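Side-chain contacts in core protein VP7 (Bluetongue virus, PDB 1BVP), which forms trimeric capsomers that assemble on a VP3 scaffold and, as a structural protein, help to build the inner capsid of the virus: residues I35-N38 with R39-L43; M88-I91 with G92-T96; M253-T256 with L257-P261. All coordinates share one frame; numbering follows the deposited sequence.

Overall arrangement
Contacts 1 and 2 are neighbours in the helical part of the subunit, their centres about 10 Å apart, and they touch. Arg39 NE of contact 1 lies 2.8 Å from Thr96 OG1 of contact 2, a probable hydrogen bond, and Leu43 CD1 packs 3.6 Å from Val93 CG2. Helix 27-44 is thereby joined to the short helix 90-94. Contact 3 stands apart, its centre about 37 Å from that of contact 1 and about 31 Å from that of contact 2; even the nearest atoms of contacts 2 and 3 are about 17 Å apart. It lies in the loop leading from strand 241-252 to helix 263-271, where a second subunit of the trimer comes close.

Contact 1: residues I35-N38 with R39-L43; sequences IAIN and RYNGL
The amide N of Asn41 donates to Ile37 O at 2.9 Å with an N-H...O angle of 171°, nearly straight. Asn41 CB also lies against Ile37 O, at 3.4 Å. Ile37 and Asn41 run side by side in the same direction, the CG2 branch of the isoleucine being the part turned to the asparagine. That branch is anti to its own backbone nitrogen, and the side chain packs on Met61 and Met64 of helix 55-73. Three more i to i+4 bonds, Arg39 N to Ile35 O, Tyr40 N to Ala36 O (2.9 Å) and Gly42 N to Asn38 O (3.0 Å), continue the ladder and identify regular alpha-helix, in the C-terminal half of helix 27-44. Tyr40 leaves this ladder with CG anti to the backbone N (chi1 -176°), a torsion that carries the ring away from 35-38 so that its buried OH can bond to both Asp67 and Arg46. Bends at chi2 and chi3 shape the Arg39 chain, and Leu43 CD1, one turn on, lies 3.8 Å above the plane of the Arg39 guanidinium group, displaced toward the rim, while NE of Arg39 bonds to Thr96.

Contact 2: residues M88-I91 with G92-T96; sequences MATI and GVLAT
The flat groups that meet here are peptide units, and the carbonyls of Ala89 and Thr90 are approached differently. Gly92 N is 2.8 Å from Ala89 O but stands above the carbonyl plane, 49° out of it, in a strongly bent bond. Val93 N reaches Ala89 O weakly, at 3.4 Å. Thr90 O, by contrast, is met almost end-on by Leu94 N at 2.9 Å, with an N-H...O angle of 169°, the geometry of a true alpha-helical turn. A further i to i+4 pair, Ala95 N to Ile91 O at 3.0 Å, is weak, its N-H pointing well off the oxygen.

Side chains follow the same one-turn spacing. Thr90 and Leu94 lie alongside each other and point the same way, the methyl CG2 of Thr90 being 4.2 Å from Leu94 CD2. With chi1 at -55° Thr90 sends CG2 anti to its nitrogen and keeps OG1 beside it, where the hydroxyl bonds to His87 O. Val93 reaches back with its CG2 branch, 3.9 Å from Thr90 CA, and Ala95 CB lies 3.5 Å from Ile91 O.

Helix 90-94 is wedged among three longer ones: Thr90 and Leu94 touch Met68 of helix 55-73, Val93 touches Leu43 of helix 27-44, and Ile91 and Leu94 touch Ile4 of helix 2-15. Bonds between 88-91 and 92-96 all come from main-chain N-H groups, only Leu94 N to Thr90 O being both short and nearly straight; the helix probably depends also on its nonpolar contacts with the three longer ones.

Contact 3: residues M253-T256 with L257-P261; sequences MDKT and LNQYP
This is a local turn contact, in which Thr256 is engaged by Asn258 and Gln259 in the loop between strand 241-252 and helix 263-271. The evidence is a set of three bonds converging on Thr256. Its hydroxyl oxygen OG1 accepts the amide of Asn258 at 3.1 Å, with an N-H...O angle of 165°. Chi1 of Thr256 (75°) makes this possible by setting OG1 between the backbone N and the carbonyl carbon, from where it faces the next peptides of the chain. The carbonyl oxygen of Thr256 takes two donors from a single residue: Gln259 NE2 at 3.2 Å, tilted 30° from the carbonyl plane, and, weakly, Gln259 N at 3.4 Å.

Gln259 thus folds back over its own turn. The first torsion places CG between the backbone N and carbonyl carbon, and the chain is extended beyond it. The amide end then passes beside Lys255, whose CB is 3.7 Å from Gln259 NE2; the two side chains cross at about a right angle, with Lys255 CD 4.2 Å from Gln259 CB. NE2 of the glutamine also bonds to Pro301 O, a second acceptor that helps to fix the rotation of the amide, and the lysine ends on Thr118 O. Just upstream, Asp254 forms a salt bridge to Arg341 of a neighbouring subunit, which places the loop at the trimer interface.

Thr256 to Gln259 form a type I beta turn, and the hydroxyl bond to the amide two residues on is that of an ST turn; together they shape the return of the chain from the beta-sandwich domain of VP7 to its helical domain.

Contact 1: residues I35-N38 with R39-L43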
ATOM      1  N   ILE A  35      31.029 -17.437  12.615  1.00 10.74           N
ATOM      2  CA  ILE A  35      31.118 -16.819  13.934  1.00 13.15           C
ATOM      3  C   ILE A  35      29.898 -17.054  14.814  1.00 19.60           C
ATOM      4  O   ILE A  35      30.011 -17.394  16.006  1.00 21.55           O
ATOM      5  CB  ILE A  35      31.280 -15.314  13.810  1.00 16.67           C
ATOM      6  CG1 ILE A  35      32.274 -15.034  12.696  1.00 23.35           C
ATOM      7  CG2 ILE A  35      31.798 -14.730  15.132  1.00 18.04           C
ATOM      8  CD1 ILE A  35      32.594 -13.593  12.491  1.00 30.90           C
ATOM      9  N   ALA A  36      28.730 -16.826  14.227  1.00 21.46           N
ATOM     10  CA  ALA A  36      27.480 -16.963  14.946  1.00 16.86           C
ATOM     11  C   ALA A  36      27.262 -18.371  15.440  1.00 13.19           C
ATOM     12  O   ALA A  36      27.011 -18.587  16.616  1.00 15.77           O
ATOM     13  CB  ALA A  36      26.334 -16.520  14.071  1.00 19.00           C
ATOM     14  N   ILE A  37      27.408 -19.343  14.556  1.00 14.17           N
ATOM     15  CA  ILE A  37      27.188 -20.733  14.938  1.00 12.79           C
ATOM     16  C   ILE A  37      28.186 -21.192  15.976  1.00 20.40           C
ATOM     17  O   ILE A  37      27.847 -21.955  16.882  1.00 21.79           O
ATOM     18  CB  ILE A  37      27.219 -21.650  13.727  1.00 11.68           C
ATOM     19  CG1 ILE A  37      26.014 -21.329  12.832  1.00 11.42           C
ATOM     20  CG2 ILE A  37      27.205 -23.108  14.163  1.00  8.97           C
ATOM     21  CD1 ILE A  37      25.931 -22.190  11.624  1.00 14.32           C
ATOM     22  N   ASN A  38      29.415 -20.704  15.866  1.00 22.30           N
ATOM     23  CA  ASN A  38      30.435 -21.070  16.818  1.00 19.98           C
ATOM     24  C   ASN A  38      30.034 -20.497  18.209  1.00 19.38           C
ATOM     25  O   ASN A  38      29.957 -21.255  19.176  1.00 21.80           O
ATOM     26  CB  ASN A  38      31.824 -20.611  16.306  1.00 32.85           C
ATOM     27  CG  ASN A  38      32.975 -20.936  17.291  1.00 42.71           C
ATOM     28  OD1 ASN A  38      33.468 -22.052  17.299  1.00 50.26           O
ATOM     29  ND2 ASN A  38      33.418 -19.948  18.094  1.00 38.29           N
ATOM     30  N   ARG A  39      29.716 -19.198  18.319  1.00 16.94           N
ATOM     31  CA  ARG A  39      29.324 -18.638  19.627  1.00 16.30           C
ATOM     32  C   ARG A  39      28.118 -19.378  20.185  1.00 20.66           C
ATOM     33  O   ARG A  39      28.088 -19.789  21.340  1.00 21.70           O
ATOM     34  CB  ARG A  39      28.961 -17.173  19.521  1.00 21.57           C
ATOM     35  CG  ARG A  39      30.053 -16.234  19.897  1.00 35.20           C
ATOM     36  CD  ARG A  39      30.517 -16.452  21.316  1.00 45.31           C
ATOM     37  NE  ARG A  39      29.916 -15.524  22.266  1.00 50.79           N
ATOM     38  CZ  ARG A  39      30.363 -15.347  23.507  1.00 53.39           C
ATOM     39  NH1 ARG A  39      31.403 -16.040  23.940  1.00 52.13           N
ATOM     40  NH2 ARG A  39      29.789 -14.456  24.311  1.00 54.53           N
ATOM     41  N   TYR A  40      27.136 -19.579  19.321  1.00 20.51           N
ATOM     42  CA  TYR A  40      25.924 -20.244  19.691  1.00 15.94           C
ATOM     43  C   TYR A  40      26.171 -21.638  20.253  1.00 16.29           C
ATOM     44  O   TYR A  40      25.770 -21.926  21.373  1.00 18.38           O
ATOM     45  CB  TYR A  40      24.997 -20.302  18.490  1.00 17.34           C
ATOM     46  CG  TYR A  40      23.654 -20.896  18.820  1.00 17.51           C
ATOM     47  CD1 TYR A  40      22.712 -20.171  19.571  1.00 17.74           C
ATOM     48  CD2 TYR A  40      23.342 -22.204  18.440  1.00 17.81           C
ATOM     49  CE1 TYR A  40      21.500 -20.752  19.939  1.00 17.82           C
ATOM     50  CE2 TYR A  40      22.137 -22.789  18.795  1.00 18.16           C
ATOM     51  CZ  TYR A  40      21.228 -22.063  19.541  1.00 18.70           C
ATOM     52  OH  TYR A  40      20.048 -22.654  19.892  1.00 19.58           O
ATOM     53  N   ASN A  41      26.817 -22.510  19.485  1.00 18.93           N
ATOM     54  CA  ASN A  41      27.099 -23.869  19.952  1.00 15.29           C
ATOM     55  C   ASN A  41      27.912 -23.862  21.263  1.00 19.49           C
ATOM     56  O   ASN A  41      27.663 -24.655  22.180  1.00 22.63           O
ATOM     57  CB  ASN A  41      27.803 -24.660  18.862  1.00 13.30           C
ATOM     58  CG  ASN A  41      26.856 -25.081  17.756  1.00 22.16           C
ATOM     59  OD1 ASN A  41      27.280 -25.446  16.671  1.00 22.29           O
ATOM     60  ND2 ASN A  41      25.557 -25.059  18.037  1.00 25.78           N
ATOM     61  N   GLY A  42      28.791 -22.883  21.412  1.00 14.48           N
ATOM     62  CA  GLY A  42      29.576 -22.815  22.622  1.00 15.11           C
ATOM     63  C   GLY A  42      28.829 -22.498  23.900  1.00 23.69           C
ATOM     64  O   GLY A  42      29.061 -23.145  24.916  1.00 29.84           O
ATOM     65  N   LEU A  43      27.981 -21.476  23.871  1.00 28.94           N
ATOM     66  CA  LEU A  43      27.219 -21.065  25.053  1.00 26.98           C
ATOM     67  C   LEU A  43      25.967 -21.898  25.310  1.00 27.98           C
ATOM     68  O   LEU A  43      25.397 -21.871  26.399  1.00 34.51           O
ATOM     69  CB  LEU A  43      26.793 -19.605  24.908  1.00 27.29           C
ATOM     70  CG  LEU A  43      27.834 -18.494  24.950  1.00 32.22           C
ATOM     71  CD1 LEU A  43      27.110 -17.173  24.846  1.00 34.92           C
ATOM     72  CD2 LEU A  43      28.583 -18.547  26.256  1.00 34.35           C
TER

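Contact 2: residues M88-I91 with G92-T96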
ATOM      1  N   MET A  88      17.851 -19.654  27.046  1.00 30.74           N
ATOM      2  CA  MET A  88      17.944 -18.270  27.482  1.00 32.50           C
ATOM      3  C   MET A  88      19.333 -17.647  27.306  1.00 31.94           C
ATOM      4  O   MET A  88      19.461 -16.418  27.182  1.00 33.21           O
ATOM      5  CB  MET A  88      17.496 -18.184  28.939  1.00 39.91           C
ATOM      6  CG  MET A  88      16.170 -18.899  29.197  1.00 43.86           C
ATOM      7  SD  MET A  88      14.835 -18.150  28.244  1.00 46.83           S
ATOM      8  CE  MET A  88      14.891 -16.367  28.869  1.00 45.62           C
ATOM      9  N   ALA A  89      20.371 -18.484  27.273  1.00 27.50           N
ATOM     10  CA  ALA A  89      21.737 -17.984  27.084  1.00 25.98           C
ATOM     11  C   ALA A  89      21.951 -17.315  25.716  1.00 26.61           C
ATOM     12  O   ALA A  89      22.974 -16.642  25.513  1.00 30.15           O
ATOM     13  CB  ALA A  89      22.724 -19.113  27.240  1.00 27.68           C
ATOM     14  N   THR A  90      21.011 -17.516  24.782  1.00 19.25           N
ATOM     15  CA  THR A  90      21.110 -16.953  23.440  1.00 10.04           C
ATOM     16  C   THR A  90      21.302 -15.441  23.457  1.00 15.98           C
ATOM     17  O   THR A  90      22.011 -14.881  22.615  1.00 18.95           O
ATOM     18  CB  THR A  90      19.919 -17.345  22.608  1.00  6.91           C
ATOM     19  OG1 THR A  90      19.781 -18.777  22.601  1.00  6.35           O
ATOM     20  CG2 THR A  90      20.089 -16.882  21.200  1.00  7.10           C
ATOM     21  N   ILE A  91      20.767 -14.787  24.479  1.00 19.33           N
ATOM     22  CA  ILE A  91      20.918 -13.341  24.590  1.00 21.00           C
ATOM     23  C   ILE A  91      22.408 -12.975  24.668  1.00 18.89           C
ATOM     24  O   ILE A  91      22.831 -11.961  24.124  1.00 21.05           O
ATOM     25  CB  ILE A  91      20.105 -12.771  25.807  1.00 23.68           C
ATOM     26  CG1 ILE A  91      20.221 -11.256  25.842  1.00 25.88           C
ATOM     27  CG2 ILE A  91      20.583 -13.343  27.129  1.00 23.01           C
ATOM     28  CD1 ILE A  91      19.527 -10.592  24.681  1.00 31.86           C
ATOM     29  N   GLY A  92      23.196 -13.832  25.325  1.00 20.29           N
ATOM     30  CA  GLY A  92      24.631 -13.622  25.456  1.00 15.30           C
ATOM     31  C   GLY A  92      25.296 -13.798  24.101  1.00 17.04           C
ATOM     32  O   GLY A  92      26.242 -13.108  23.759  1.00 20.86           O
ATOM     33  N   VAL A  93      24.814 -14.750  23.328  1.00 12.75           N
ATOM     34  CA  VAL A  93      25.344 -14.946  22.002  1.00 13.07           C
ATOM     35  C   VAL A  93      25.130 -13.673  21.175  1.00 18.01           C
ATOM     36  O   VAL A  93      26.053 -13.126  20.585  1.00 21.85           O
ATOM     37  CB  VAL A  93      24.594 -16.065  21.305  1.00 10.66           C
ATOM     38  CG1 VAL A  93      25.052 -16.161  19.873  1.00  6.79           C
ATOM     39  CG2 VAL A  93      24.761 -17.387  22.090  1.00  3.59           C
ATOM     40  N   LEU A  94      23.895 -13.196  21.143  1.00 21.30           N
ATOM     41  CA  LEU A  94      23.549 -12.008  20.372  1.00 17.45           C
ATOM     42  C   LEU A  94      24.197 -10.698  20.835  1.00 21.91           C
ATOM     43  O   LEU A  94      24.244  -9.721  20.073  1.00 21.81           O
ATOM     44  CB  LEU A  94      22.045 -11.849  20.353  1.00 17.24           C
ATOM     45  CG  LEU A  94      21.185 -12.311  19.193  1.00 16.08           C
ATOM     46  CD1 LEU A  94      21.897 -13.219  18.251  1.00 16.40           C
ATOM     47  CD2 LEU A  94      19.977 -12.959  19.787  1.00 14.32           C
ATOM     48  N   ALA A  95      24.662 -10.646  22.082  1.00 24.90           N
ATOM     49  CA  ALA A  95      25.315  -9.427  22.580  1.00 25.33           C
ATOM     50  C   ALA A  95      26.833  -9.426  22.347  1.00 26.68           C
ATOM     51  O   ALA A  95      27.511  -8.521  22.792  1.00 29.70           O
ATOM     52  CB  ALA A  95      25.004  -9.219  24.059  1.00 18.44           C
ATOM     53  N   THR A  96      27.353 -10.459  21.678  1.00 31.87           N
ATOM     54  CA  THR A  96      28.788 -10.615  21.381  1.00 31.15           C
ATOM     55  C   THR A  96      29.152  -9.676  20.229  1.00 31.90           C
ATOM     56  O   THR A  96      28.788  -9.929  19.079  1.00 32.36           O
ATOM     57  CB  THR A  96      29.102 -12.084  20.904  1.00 30.49           C
ATOM     58  OG1 THR A  96      28.781 -13.019  21.941  1.00 31.88           O
ATOM     59  CG2 THR A  96      30.569 -12.253  20.504  1.00 29.86           C
TER

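Contact 3: residues M253-T256 with L257-P261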
ATOM      1  N   MET A 253      -1.802  11.883  13.801  1.00 18.08           N
ATOM      2  CA  MET A 253      -0.585  11.245  14.286  1.00 12.67           C
ATOM      3  C   MET A 253      -0.805   9.824  14.821  1.00 16.69           C
ATOM      4  O   MET A 253      -0.037   9.316  15.635  1.00 22.03           O
ATOM      5  CB  MET A 253       0.156  12.138  15.282  1.00  7.08           C
ATOM      6  CG  MET A 253       0.811  13.281  14.523  1.00 12.02           C
ATOM      7  SD  MET A 253       1.901  14.355  15.462  1.00 23.19           S
ATOM      8  CE  MET A 253       1.163  14.044  16.937  1.00 21.80           C
ATOM      9  N   ASP A 254      -1.860   9.169  14.353  1.00 12.46           N
ATOM     10  CA  ASP A 254      -2.084   7.799  14.763  1.00 13.96           C
ATOM     11  C   ASP A 254      -1.314   6.994  13.712  1.00 14.97           C
ATOM     12  O   ASP A 254      -1.239   7.390  12.544  1.00 17.83           O
ATOM     13  CB  ASP A 254      -3.570   7.432  14.745  1.00 20.61           C
ATOM     14  CG  ASP A 254      -4.370   8.163  15.794  1.00 26.37           C
ATOM     15  OD1 ASP A 254      -3.977   8.185  16.985  1.00 27.21           O
ATOM     16  OD2 ASP A 254      -5.403   8.736  15.407  1.00 38.62           O
ATOM     17  N   LYS A 255      -0.684   5.910  14.140  1.00 13.20           N
ATOM     18  CA  LYS A 255       0.105   5.106  13.238  1.00 12.16           C
ATOM     19  C   LYS A 255      -0.772   4.305  12.321  1.00 17.27           C
ATOM     20  O   LYS A 255      -1.848   3.835  12.739  1.00 22.15           O
ATOM     21  CB  LYS A 255       1.036   4.164  14.012  1.00 15.64           C
ATOM     22  CG  LYS A 255       2.203   4.814  14.779  1.00 14.60           C
ATOM     23  CD  LYS A 255       3.187   5.513  13.869  1.00 14.10           C
ATOM     24  CE  LYS A 255       4.527   5.784  14.572  1.00 17.15           C
ATOM     25  NZ  LYS A 255       4.427   6.472  15.878  1.00 15.75           N
ATOM     26  N   THR A 256      -0.347   4.220  11.060  1.00 16.93           N
ATOM     27  CA  THR A 256      -1.065   3.442  10.075  1.00 13.12           C
ATOM     28  C   THR A 256      -0.152   2.293   9.649  1.00 16.69           C
ATOM     29  O   THR A 256       0.940   2.119  10.182  1.00 14.75           O
ATOM     30  CB  THR A 256      -1.446   4.265   8.875  1.00  9.31           C
ATOM     31  OG1 THR A 256      -0.302   4.503   8.051  1.00 21.91           O
ATOM     32  CG2 THR A 256      -1.980   5.585   9.320  1.00 11.17           C
ATOM     33  N   LEU A 257      -0.629   1.477   8.724  1.00 18.81           N
ATOM     34  CA  LEU A 257       0.127   0.340   8.223  1.00 11.25           C
ATOM     35  C   LEU A 257       1.258   0.764   7.271  1.00 11.47           C
ATOM     36  O   LEU A 257       1.937  -0.074   6.710  1.00 15.82           O
ATOM     37  CB  LEU A 257      -0.831  -0.601   7.509  1.00  5.39           C
ATOM     38  CG  LEU A 257      -1.160  -1.942   8.148  1.00  9.65           C
ATOM     39  CD1 LEU A 257      -0.991  -1.971   9.640  1.00  7.84           C
ATOM     40  CD2 LEU A 257      -2.543  -2.298   7.737  1.00  9.46           C
ATOM     41  N   ASN A 258       1.396   2.061   7.022  1.00  9.24           N
ATOM     42  CA  ASN A 258       2.452   2.557   6.155  1.00 10.69           C
ATOM     43  C   ASN A 258       3.550   3.198   6.985  1.00 13.28           C
ATOM     44  O   ASN A 258       4.253   4.038   6.476  1.00 17.16           O
ATOM     45  CB  ASN A 258       1.950   3.639   5.218  1.00 17.06           C
ATOM     46  CG  ASN A 258       0.890   3.153   4.259  1.00 21.68           C
ATOM     47  OD1 ASN A 258      -0.227   3.638   4.292  1.00 27.16           O
ATOM     48  ND2 ASN A 258       1.243   2.250   3.363  1.00 21.51           N
ATOM     49  N   GLN A 259       3.656   2.863   8.268  1.00 10.61           N
ATOM     50  CA  GLN A 259       4.692   3.442   9.132  1.00  7.80           C
ATOM     51  C   GLN A 259       6.073   2.834   8.859  1.00 12.11           C
ATOM     52  O   GLN A 259       7.116   3.462   9.078  1.00 13.24           O
ATOM     53  CB  GLN A 259       4.329   3.207  10.592  1.00  2.59           C
ATOM     54  CG  GLN A 259       4.069   1.774  10.899  1.00  2.00           C
ATOM     55  CD  GLN A 259       3.809   1.521  12.356  1.00 10.07           C
ATOM     56  OE1 GLN A 259       4.706   1.654  13.185  1.00 18.29           O
ATOM     57  NE2 GLN A 259       2.592   1.119  12.682  1.00 12.77           N
ATOM     58  N   TYR A 260       6.054   1.620   8.323  1.00 13.39           N
ATOM     59  CA  TYR A 260       7.249   0.877   8.018  1.00 10.27           C
ATOM     60  C   TYR A 260       7.033   0.276   6.630  1.00 13.25           C
ATOM     61  O   TYR A 260       5.981  -0.280   6.372  1.00 15.04           O
ATOM     62  CB  TYR A 260       7.448  -0.220   9.084  1.00  5.88           C
ATOM     63  CG  TYR A 260       8.675  -1.060   8.811  1.00 13.16           C
ATOM     64  CD1 TYR A 260       8.586  -2.183   7.976  1.00 14.16           C
ATOM     65  CD2 TYR A 260       9.946  -0.682   9.290  1.00 10.93           C
ATOM     66  CE1 TYR A 260       9.706  -2.889   7.614  1.00 17.01           C
ATOM     67  CE2 TYR A 260      11.082  -1.399   8.936  1.00 12.59           C
ATOM     68  CZ  TYR A 260      10.945  -2.494   8.092  1.00 16.87           C
ATOM     69  OH  TYR A 260      12.017  -3.190   7.649  1.00 17.63           O
ATOM     70  N   PRO A 261       8.049   0.333   5.739  1.00 13.94           N
ATOM     71  CA  PRO A 261       7.900  -0.221   4.390  1.00  8.39           C
ATOM     72  C   PRO A 261       7.370  -1.633   4.320  1.00  9.00           C
ATOM     73  O   PRO A 261       7.940  -2.547   4.884  1.00 16.29           O
ATOM     74  CB  PRO A 261       9.288  -0.077   3.769  1.00  2.00           C
ATOM     75  CG  PRO A 261      10.169   0.340   4.903  1.00  7.88           C
ATOM     76  CD  PRO A 261       9.352   1.003   5.902  1.00  9.38           C
TER